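Local coordinates for ADP-ribosylglycohydrolase (PDB 2YZV), which belongs to the ADP-ribosylglycohydrolase family, a compact all-helical fold that in this model carries two neighbouring magnesium ions, at residues 217-228 with 248-259; 15-26 with 53-63. One frame throughout, in Å; residues are numbered along the deposited sequence.

Contact 1 of 2, residues 217-228 with 248-259; sequences GPGYAPGTLAAA and LGGDADTVGAVY. With MG (magnesium ion), chain B; MG (magnesium ion), chain C.
V255 sits between the loop that precedes helix 221-234 and that helix's first turns, and its two methyls divide the work. Its CB carries CG1 anti to the backbone N (chi1 169°), which points that methyl at the CB of A227, 3.8 Å away. CG2, the other tip, lies 4.0 Å from the CG2 of T224 and equally near the CA of G217, with the ring of P218 a little farther off. A227 CB also receives L248 CD1, so one small methyl is met by two branched side chains. One turn on, V258 repeats the pattern: its CG1 presses on A228 CB at 3.5 Å, while its CG2 meets T224 CG2. The two helices, 221-228 and 252-259, cross at -57° with their axes 8.6 Å apart, a spacing consistent with the small alanines facing the valines. In this all-helical fold the crossing backs a metal site at the start of helix 252-267. The chain enters that helix through an inverse gamma turn centred on D251, whose N gives G217 O a nearly straight bond of 2.9 Å, the N-H...O angle being 171°. D251 OD1, both carboxylate oxygens of D253 and T254 OG1 bind one magnesium ion; D253 OD1 also reaches the second, 2.0 Å away. D251 OD2 turns instead to N128, which bonds T224 OG1 as well. That hydroxyl donates to P218 O at 2.7 Å from above the carbonyl plane, tying the loop to the helix behind the metal ligands.

Contact 2 of 2, residues 15-26 with 53-63; sequences FLGLAVGDALGA and GFWTDDTSQAL. With MG (magnesium ion), chain C.
Helix 15-26 and helix 57-63 run nearly antiparallel, 157° between their directions and 9.1 Å between their axes, and the backbones draw closest where A23 passes W55, CA to CA 4.2 Å. D22 reaches across with CG anti to its own backbone N (chi1 -178°), placing the carboxylate at the start of the second helix. Three donors hold the carboxylate and satisfy its buried OD2. T59 OG1 donates to the anti lone pair of OD2 at 2.8 Å; T59 N, in the helix's first turn, comes in on the same anti side but 31° out of the carboxylate plane; T56 N, from the N-cap residue, arrives from above that plane at 2.9 Å. D22 OD1 lies 2.7 Å from T56 OG1, the hydroxyl that binds a magnesium ion at 2.1 Å, so that D22, which also holds T56 N, probably positions this ligand from the second shell. T56 OG1 also accepts a weak capping bond from D58 N. D58 OD1 binds the same ion, which D253 completes, and D58 OD2 is hydrogen-bonded to T254. Away from the metal the contact turns apolar: L18 puts CD1 on A62 CB, and L63 CD2 meets the edge of the F15 ring at 3.9 Å, near its plane. T59 CG2 lies over one face of the W55 indole and also touches A19 CB. A water joins A23 O to F54 O. Helix 283-298 covers this apolar side through L293, M286 and L289, helix 274-279 packs on the first helix at V20 and L24, and M132 of helix 129-132 touches D58.

The two contacts, their centres 13 Å apart, meet at the magnesium ions, each bringing the opening of a helix to the pair. Contact 1 supplies D253, whose OD1 joins T56 and D58 of contact 2 on one ion; D253 OD1 and D58 OD1 come within 3.0 Å of each other, like charges that the shared metal would be expected to offset. D58 also reaches back with its other oxygen: OD2 lies 2.7 Å from T254 OG1, a probable hydrogen bond to a ligand of the other ion, the one bound by D251. Beside the metals, A252 CB packs 3.3 Å from G25 O, bringing helix 252-267 against helix 4-26.

Contact 1 of 2, residues 217-228 with 248-259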
loop_
_atom_site.group_PDB
_atom_site.type_symbol
_atom_site.label_atom_id
_atom_site.label_comp_id
_atom_site.label_asym_id
_atom_site.label_seq_id
_atom_site.Cartn_x
_atom_site.Cartn_y
_atom_site.Cartn_z
ATOM N N GLY A 217 -5.503 0.293 14.470
ATOM C CA GLY A 217 -5.053 0.479 13.099
ATOM C C GLY A 217 -5.718 1.747 12.591
ATOM O O GLY A 217 -6.925 1.740 12.348
ATOM N N PRO A 218 -4.964 2.846 12.414
ATOM C CA PRO A 218 -5.504 4.127 11.942
ATOM C C PRO A 218 -5.863 4.211 10.465
ATOM O O PRO A 218 -5.270 3.528 9.629
ATOM C CB PRO A 218 -4.394 5.132 12.282
ATOM C CG PRO A 218 -3.434 4.372 13.183
ATOM C CD PRO A 218 -3.522 2.969 12.676
ATOM N N GLY A 219 -6.829 5.075 10.167
ATOM C CA GLY A 219 -7.251 5.305 8.796
ATOM C C GLY A 219 -6.556 6.557 8.279
ATOM O O GLY A 219 -6.467 6.784 7.077
ATOM N N TYR A 220 -6.055 7.365 9.210
ATOM C CA TYR A 220 -5.346 8.609 8.906
ATOM C C TYR A 220 -3.997 8.224 8.290
ATOM O O TYR A 220 -3.254 7.452 8.881
ATOM C CB TYR A 220 -5.165 9.385 10.217
ATOM C CG TYR A 220 -4.466 10.720 10.132
ATOM C CD1 TYR A 220 -4.897 11.708 9.248
ATOM C CD2 TYR A 220 -3.411 11.020 10.992
ATOM C CE1 TYR A 220 -4.299 12.967 9.226
ATOM C CE2 TYR A 220 -2.806 12.273 10.982
ATOM C CZ TYR A 220 -3.255 13.241 10.096
ATOM O OH TYR A 220 -2.659 14.478 10.087
ATOM N N ALA A 221 -3.683 8.766 7.112
ATOM C CA ALA A 221 -2.440 8.420 6.411
ATOM C C ALA A 221 -1.166 8.350 7.255
ATOM O O ALA A 221 -0.462 7.343 7.224
ATOM C CB ALA A 221 -2.225 9.358 5.216
ATOM N N PRO A 222 -0.837 9.416 8.001
ATOM C CA PRO A 222 0.385 9.343 8.810
ATOM C C PRO A 222 0.335 8.192 9.814
ATOM O O PRO A 222 1.340 7.514 10.046
ATOM C CB PRO A 222 0.425 10.705 9.500
ATOM C CG PRO A 222 -0.247 11.605 8.502
ATOM C CD PRO A 222 -1.421 10.769 8.049
ATOM N N GLY A 223 -0.837 7.979 10.408
ATOM C CA GLY A 223 -0.992 6.913 11.384
ATOM C C GLY A 223 -0.904 5.532 10.763
ATOM O O GLY A 223 -0.386 4.594 11.379
ATOM N N THR A 224 -1.414 5.393 9.544
ATOM C CA THR A 224 -1.369 4.108 8.856
ATOM C C THR A 224 0.082 3.779 8.537
ATOM O O THR A 224 0.537 2.650 8.731
ATOM C CB THR A 224 -2.175 4.152 7.551
ATOM O OG1 THR A 224 -3.525 4.535 7.847
ATOM C CG2 THR A 224 -2.169 2.790 6.870
ATOM N N LEU A 225 0.806 4.777 8.044
ATOM C CA LEU A 225 2.212 4.591 7.723
ATOM C C LEU A 225 2.972 4.201 8.988
ATOM O O LEU A 225 3.775 3.266 8.977
ATOM C CB LEU A 225 2.796 5.884 7.139
ATOM C CG LEU A 225 4.278 5.842 6.760
ATOM C CD1 LEU A 225 4.526 4.753 5.725
ATOM C CD2 LEU A 225 4.691 7.204 6.214
ATOM N N ALA A 226 2.703 4.904 10.084
ATOM C CA ALA A 226 3.381 4.626 11.350
ATOM C C ALA A 226 3.106 3.214 11.863
ATOM O O ALA A 226 3.991 2.570 12.428
ATOM C CB ALA A 226 2.963 5.653 12.400
ATOM N N ALA A 227 1.878 2.734 11.670
ATOM C CA ALA A 227 1.514 1.395 12.125
ATOM C C ALA A 227 2.245 0.339 11.307
ATOM O O ALA A 227 2.691 -0.682 11.840
ATOM C CB ALA A 227 0.001 1.194 12.013
ATOM N N ALA A 228 2.364 0.581 10.006
ATOM C CA ALA A 228 3.050 -0.357 9.128
ATOM C C ALA A 228 4.536 -0.379 9.471
ATOM O O ALA A 228 5.156 -1.440 9.508
ATOM C CB ALA A 228 2.850 0.046 7.668
ATOM N N LEU A 248 -3.866 -5.169 15.088
ATOM C CA LEU A 248 -4.075 -3.854 15.682
ATOM C C LEU A 248 -5.555 -3.547 15.491
ATOM O O LEU A 248 -6.104 -2.649 16.122
ATOM C CB LEU A 248 -3.262 -2.787 14.955
ATOM C CG LEU A 248 -1.747 -2.807 15.121
ATOM C CD1 LEU A 248 -1.148 -1.752 14.209
ATOM C CD2 LEU A 248 -1.369 -2.542 16.572
ATOM N N GLY A 249 -6.192 -4.304 14.603
ATOM C CA GLY A 249 -7.600 -4.088 14.327
ATOM C C GLY A 249 -7.817 -2.774 13.598
ATOM O O GLY A 249 -6.925 -2.286 12.901
ATOM N N GLY A 250 -9.001 -2.192 13.760
ATOM C CA GLY A 250 -9.295 -0.937 13.091
ATOM C C GLY A 250 -9.254 -1.096 11.581
ATOM O O GLY A 250 -9.849 -2.026 11.034
ATOM N N ASP A 251 -8.545 -0.198 10.903
ATOM C CA ASP A 251 -8.437 -0.250 9.447
ATOM C C ASP A 251 -7.326 -1.238 9.110
ATOM O O ASP A 251 -6.351 -0.906 8.433
ATOM C CB ASP A 251 -8.110 1.146 8.905
ATOM C CG ASP A 251 -8.477 1.301 7.441
ATOM O OD1 ASP A 251 -9.451 0.653 6.998
ATOM O OD2 ASP A 251 -7.808 2.086 6.739
ATOM N N ALA A 252 -7.503 -2.464 9.583
ATOM C CA ALA A 252 -6.525 -3.531 9.413
ATOM C C ALA A 252 -6.220 -3.950 7.983
ATOM O O ALA A 252 -5.105 -4.380 7.693
ATOM C CB ALA A 252 -6.956 -4.746 10.223
ATOM N N ASP A 253 -7.200 -3.851 7.095
ATOM C CA ASP A 253 -6.964 -4.229 5.708
ATOM C C ASP A 253 -5.922 -3.306 5.085
ATOM O O ASP A 253 -5.033 -3.754 4.364
ATOM C CB ASP A 253 -8.261 -4.171 4.886
ATOM C CG ASP A 253 -8.926 -2.803 4.917
ATOM O OD1 ASP A 253 -9.494 -2.401 3.881
ATOM O OD2 ASP A 253 -8.905 -2.136 5.969
ATOM N N THR A 254 -6.022 -2.018 5.387
ATOM C CA THR A 254 -5.099 -1.045 4.822
ATOM C C THR A 254 -3.746 -1.019 5.525
ATOM O O THR A 254 -2.715 -0.845 4.877
ATOM C CB THR A 254 -5.731 0.344 4.821
ATOM O OG1 THR A 254 -7.002 0.270 4.159
ATOM C CG2 THR A 254 -4.838 1.335 4.080
ATOM N N VAL A 255 -3.735 -1.188 6.844
ATOM C CA VAL A 255 -2.461 -1.225 7.556
ATOM C C VAL A 255 -1.758 -2.489 7.065
ATOM O O VAL A 255 -0.554 -2.489 6.812
ATOM C CB VAL A 255 -2.658 -1.291 9.089
ATOM C CG1 VAL A 255 -1.330 -1.592 9.777
ATOM C CG2 VAL A 255 -3.208 0.034 9.588
ATOM N N GLY A 256 -2.522 -3.567 6.919
ATOM C CA GLY A 256 -1.951 -4.805 6.424
ATOM C C GLY A 256 -1.414 -4.651 5.008
ATOM O O GLY A 256 -0.350 -5.180 4.679
ATOM N N ALA A 257 -2.139 -3.923 4.164
ATOM C CA ALA A 257 -1.708 -3.722 2.780
ATOM C C ALA A 257 -0.442 -2.879 2.685
ATOM O O ALA A 257 0.419 -3.143 1.847
ATOM C CB ALA A 257 -2.822 -3.075 1.972
ATOM N N VAL A 258 -0.324 -1.861 3.533
ATOM C CA VAL A 258 0.866 -1.012 3.504
ATOM C C VAL A 258 2.058 -1.812 4.021
ATOM O O VAL A 258 3.133 -1.785 3.421
ATOM C CB VAL A 258 0.652 0.270 4.336
ATOM C CG1 VAL A 258 1.939 1.095 4.402
ATOM C CG2 VAL A 258 -0.456 1.104 3.691
ATOM N N TYR A 259 1.865 -2.530 5.126
ATOM C CA TYR A 259 2.935 -3.360 5.670
ATOM C C TYR A 259 3.348 -4.387 4.617
ATOM O O TYR A 259 4.533 -4.644 4.409
ATOM C CB TYR A 259 2.467 -4.107 6.924
ATOM C CG TYR A 259 3.427 -5.201 7.347
ATOM C CD1 TYR A 259 4.522 -4.919 8.162
ATOM C CD2 TYR A 259 3.285 -6.499 6.859
ATOM C CE1 TYR A 259 5.455 -5.901 8.472
ATOM C CE2 TYR A 259 4.211 -7.488 7.159
ATOM C CZ TYR A 259 5.297 -7.183 7.964
ATOM O OH TYR A 259 6.246 -8.146 8.227
HETATM MG MG MG B . -9.256 0.070 4.795
HETATM MG MG MG C . -10.052 -1.964 2.031
#

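Contact 2 of 2, residues 15-26 with 53-63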
loop_
_atom_site.group_PDB
_atom_site.type_symbol
_atom_site.label_atom_id
_atom_site.label_comp_id
_atom_site.label_asym_id
_atom_site.label_seq_id
_atom_site.Cartn_x
_atom_site.Cartn_y
_atom_site.Cartn_z
ATOM N N PHE A 15 4.014 -6.499 -4.518
ATOM C CA PHE A 15 2.670 -6.497 -5.094
ATOM C C PHE A 15 1.771 -7.534 -4.426
ATOM O O PHE A 15 0.666 -7.213 -3.973
ATOM C CB PHE A 15 2.758 -6.750 -6.608
ATOM C CG PHE A 15 1.552 -6.287 -7.382
ATOM C CD1 PHE A 15 1.710 -5.579 -8.571
ATOM C CD2 PHE A 15 0.262 -6.557 -6.934
ATOM C CE1 PHE A 15 0.604 -5.148 -9.304
ATOM C CE2 PHE A 15 -0.854 -6.129 -7.658
ATOM C CZ PHE A 15 -0.681 -5.421 -8.848
ATOM N N LEU A 16 2.234 -8.775 -4.358
ATOM C CA LEU A 16 1.445 -9.826 -3.723
ATOM C C LEU A 16 1.282 -9.564 -2.228
ATOM O O LEU A 16 0.233 -9.852 -1.651
ATOM C CB LEU A 16 2.093 -11.197 -3.946
ATOM C CG LEU A 16 1.823 -11.926 -5.270
ATOM C CD1 LEU A 16 0.376 -12.368 -5.308
ATOM C CD2 LEU A 16 2.142 -11.032 -6.458
ATOM N N GLY A 17 2.316 -9.005 -1.603
ATOM C CA GLY A 17 2.244 -8.707 -0.181
ATOM C C GLY A 17 1.127 -7.721 0.117
ATOM O O GLY A 17 0.478 -7.794 1.163
ATOM N N LEU A 18 0.915 -6.787 -0.804
ATOM C CA LEU A 18 -0.143 -5.788 -0.656
ATOM C C LEU A 18 -1.489 -6.505 -0.529
ATOM O O LEU A 18 -2.249 -6.253 0.408
ATOM C CB LEU A 18 -0.148 -4.866 -1.881
ATOM C CG LEU A 18 -1.068 -3.644 -1.948
ATOM C CD1 LEU A 18 -0.662 -2.804 -3.147
ATOM C CD2 LEU A 18 -2.531 -4.053 -2.058
ATOM N N ALA A 19 -1.771 -7.403 -1.470
ATOM C CA ALA A 19 -3.027 -8.148 -1.481
ATOM C C ALA A 19 -3.161 -9.106 -0.301
ATOM O O ALA A 19 -4.249 -9.280 0.247
ATOM C CB ALA A 19 -3.165 -8.912 -2.795
ATOM N N VAL A 20 -2.060 -9.743 0.075
ATOM C CA VAL A 20 -2.069 -10.657 1.208
ATOM C C VAL A 20 -2.453 -9.883 2.470
ATOM O O VAL A 20 -3.283 -10.334 3.256
ATOM C CB VAL A 20 -0.682 -11.321 1.391
ATOM C CG1 VAL A 20 -0.583 -11.986 2.753
ATOM C CG2 VAL A 20 -0.460 -12.357 0.289
ATOM N N GLY A 21 -1.850 -8.710 2.650
ATOM C CA GLY A 21 -2.152 -7.893 3.815
ATOM C C GLY A 21 -3.585 -7.394 3.833
ATOM O O GLY A 21 -4.214 -7.339 4.882
ATOM N N ASP A 22 -4.091 -7.017 2.662
ATOM C CA ASP A 22 -5.459 -6.530 2.527
ATOM C C ASP A 22 -6.420 -7.661 2.910
ATOM O O ASP A 22 -7.324 -7.471 3.728
ATOM C CB ASP A 22 -5.678 -6.073 1.073
ATOM C CG ASP A 22 -7.068 -5.490 0.820
ATOM O OD1 ASP A 22 -7.835 -5.292 1.779
ATOM O OD2 ASP A 22 -7.383 -5.224 -0.359
ATOM N N ALA A 23 -6.206 -8.844 2.339
ATOM C CA ALA A 23 -7.063 -9.994 2.617
ATOM C C ALA A 23 -7.062 -10.388 4.094
ATOM O O ALA A 23 -8.120 -10.622 4.682
ATOM C CB ALA A 23 -6.635 -11.184 1.762
ATOM N N LEU A 24 -5.879 -10.475 4.695
ATOM C CA LEU A 24 -5.787 -10.841 6.106
ATOM C C LEU A 24 -6.409 -9.796 7.023
ATOM O O LEU A 24 -7.195 -10.128 7.911
ATOM C CB LEU A 24 -4.326 -11.053 6.504
ATOM C CG LEU A 24 -3.705 -12.382 6.083
ATOM C CD1 LEU A 24 -2.195 -12.324 6.267
ATOM C CD2 LEU A 24 -4.305 -13.516 6.914
ATOM N N GLY A 25 -6.056 -8.533 6.800
ATOM C CA GLY A 25 -6.575 -7.452 7.621
ATOM C C GLY A 25 -8.077 -7.263 7.500
ATOM O O GLY A 25 -8.737 -6.883 8.467
ATOM N N ALA A 26 -8.613 -7.531 6.314
ATOM C CA ALA A 26 -10.044 -7.387 6.075
ATOM C C ALA A 26 -10.853 -8.255 7.035
ATOM O O ALA A 26 -11.998 -7.935 7.359
ATOM C CB ALA A 26 -10.374 -7.759 4.631
ATOM N N GLY A 53 -8.821 -15.412 1.470
ATOM C CA GLY A 53 -7.962 -14.925 0.407
ATOM C C GLY A 53 -8.522 -13.809 -0.453
ATOM O O GLY A 53 -7.840 -13.331 -1.355
ATOM N N PHE A 54 -9.761 -13.395 -0.204
ATOM C CA PHE A 54 -10.338 -12.307 -0.984
ATOM C C PHE A 54 -9.966 -10.979 -0.343
ATOM O O PHE A 54 -9.879 -10.866 0.877
ATOM C CB PHE A 54 -11.862 -12.449 -1.086
ATOM C CG PHE A 54 -12.314 -13.231 -2.287
ATOM C CD1 PHE A 54 -11.893 -14.544 -2.484
ATOM C CD2 PHE A 54 -13.153 -12.647 -3.232
ATOM C CE1 PHE A 54 -12.303 -15.268 -3.607
ATOM C CE2 PHE A 54 -13.566 -13.362 -4.356
ATOM C CZ PHE A 54 -13.141 -14.672 -4.542
ATOM N N TRP A 55 -9.734 -9.975 -1.179
ATOM C CA TRP A 55 -9.337 -8.663 -0.698
ATOM C C TRP A 55 -10.397 -7.583 -0.917
ATOM O O TRP A 55 -11.506 -7.870 -1.376
ATOM C CB TRP A 55 -8.005 -8.270 -1.349
ATOM C CG TRP A 55 -7.752 -8.979 -2.644
ATOM C CD1 TRP A 55 -6.999 -10.107 -2.838
ATOM C CD2 TRP A 55 -8.281 -8.627 -3.926
ATOM N NE1 TRP A 55 -7.028 -10.474 -4.163
ATOM C CE2 TRP A 55 -7.808 -9.582 -4.852
ATOM C CE3 TRP A 55 -9.112 -7.594 -4.382
ATOM C CZ2 TRP A 55 -8.139 -9.536 -6.214
ATOM C CZ3 TRP A 55 -9.443 -7.548 -5.734
ATOM C CH2 TRP A 55 -8.954 -8.516 -6.633
ATOM N N THR A 56 -10.048 -6.339 -0.601
ATOM C CA THR A 56 -10.992 -5.226 -0.706
ATOM C C THR A 56 -10.661 -4.175 -1.763
ATOM O O THR A 56 -9.999 -4.462 -2.760
ATOM C CB THR A 56 -11.108 -4.516 0.649
ATOM O OG1 THR A 56 -9.905 -3.776 0.902
ATOM C CG2 THR A 56 -11.296 -5.539 1.764
ATOM N N ASP A 57 -11.130 -2.950 -1.534
ATOM C CA ASP A 57 -10.885 -1.856 -2.466
ATOM C C ASP A 57 -9.412 -1.474 -2.541
ATOM O O ASP A 57 -8.975 -0.868 -3.521
ATOM C CB ASP A 57 -11.733 -0.629 -2.095
ATOM C CG ASP A 57 -11.449 -0.115 -0.698
ATOM O OD1 ASP A 57 -10.325 0.370 -0.449
ATOM O OD2 ASP A 57 -12.357 -0.189 0.156
ATOM N N ASP A 58 -8.645 -1.829 -1.514
ATOM C CA ASP A 58 -7.217 -1.525 -1.497
ATOM C C ASP A 58 -6.569 -2.192 -2.702
ATOM O O ASP A 58 -5.943 -1.538 -3.541
ATOM C CB ASP A 58 -6.556 -2.076 -0.227
ATOM C CG ASP A 58 -7.115 -1.467 1.040
ATOM O OD1 ASP A 58 -8.344 -1.521 1.241
ATOM O OD2 ASP A 58 -6.318 -0.943 1.844
ATOM N N THR A 59 -6.723 -3.507 -2.774
ATOM C CA THR A 59 -6.150 -4.278 -3.860
ATOM C C THR A 59 -6.830 -3.968 -5.195
ATOM O O THR A 59 -6.170 -3.940 -6.237
ATOM C CB THR A 59 -6.234 -5.793 -3.555
ATOM O OG1 THR A 59 -5.569 -6.064 -2.313
ATOM C CG2 THR A 59 -5.567 -6.601 -4.652
ATOM N N SER A 60 -8.136 -3.718 -5.173
ATOM C CA SER A 60 -8.848 -3.404 -6.410
ATOM C C SER A 60 -8.232 -2.186 -7.092
ATOM O O SER A 60 -7.972 -2.199 -8.298
ATOM C CB SER A 60 -10.326 -3.136 -6.125
ATOM O OG SER A 60 -10.955 -4.292 -5.605
ATOM N N GLN A 61 -7.986 -1.137 -6.314
ATOM C CA GLN A 61 -7.391 0.072 -6.864
ATOM C C GLN A 61 -5.955 -0.168 -7.316
ATOM O O GLN A 61 -5.517 0.384 -8.325
ATOM C CB GLN A 61 -7.445 1.203 -5.837
ATOM C CG GLN A 61 -8.816 1.840 -5.725
ATOM C CD GLN A 61 -8.870 2.911 -4.659
ATOM O OE1 GLN A 61 -7.965 3.737 -4.550
ATOM N NE2 GLN A 61 -9.936 2.908 -3.869
ATOM N N ALA A 62 -5.223 -0.989 -6.568
ATOM C CA ALA A 62 -3.846 -1.303 -6.922
ATOM C C ALA A 62 -3.830 -1.993 -8.283
ATOM O O ALA A 62 -2.956 -1.728 -9.110
ATOM C CB ALA A 62 -3.215 -2.208 -5.860
ATOM N N LEU A 63 -4.803 -2.870 -8.513
ATOM C CA LEU A 63 -4.892 -3.588 -9.782
ATOM C C LEU A 63 -5.232 -2.632 -10.919
ATOM O O LEU A 63 -4.690 -2.750 -12.019
ATOM C CB LEU A 63 -5.943 -4.703 -9.701
ATOM C CG LEU A 63 -5.575 -5.885 -8.798
ATOM C CD1 LEU A 63 -6.742 -6.848 -8.698
ATOM C CD2 LEU A 63 -4.353 -6.595 -9.363
HETATM MG MG MG C . -10.052 -1.964 2.031
HETATM O O HOH W 1 -10.293 -11.791 3.458
#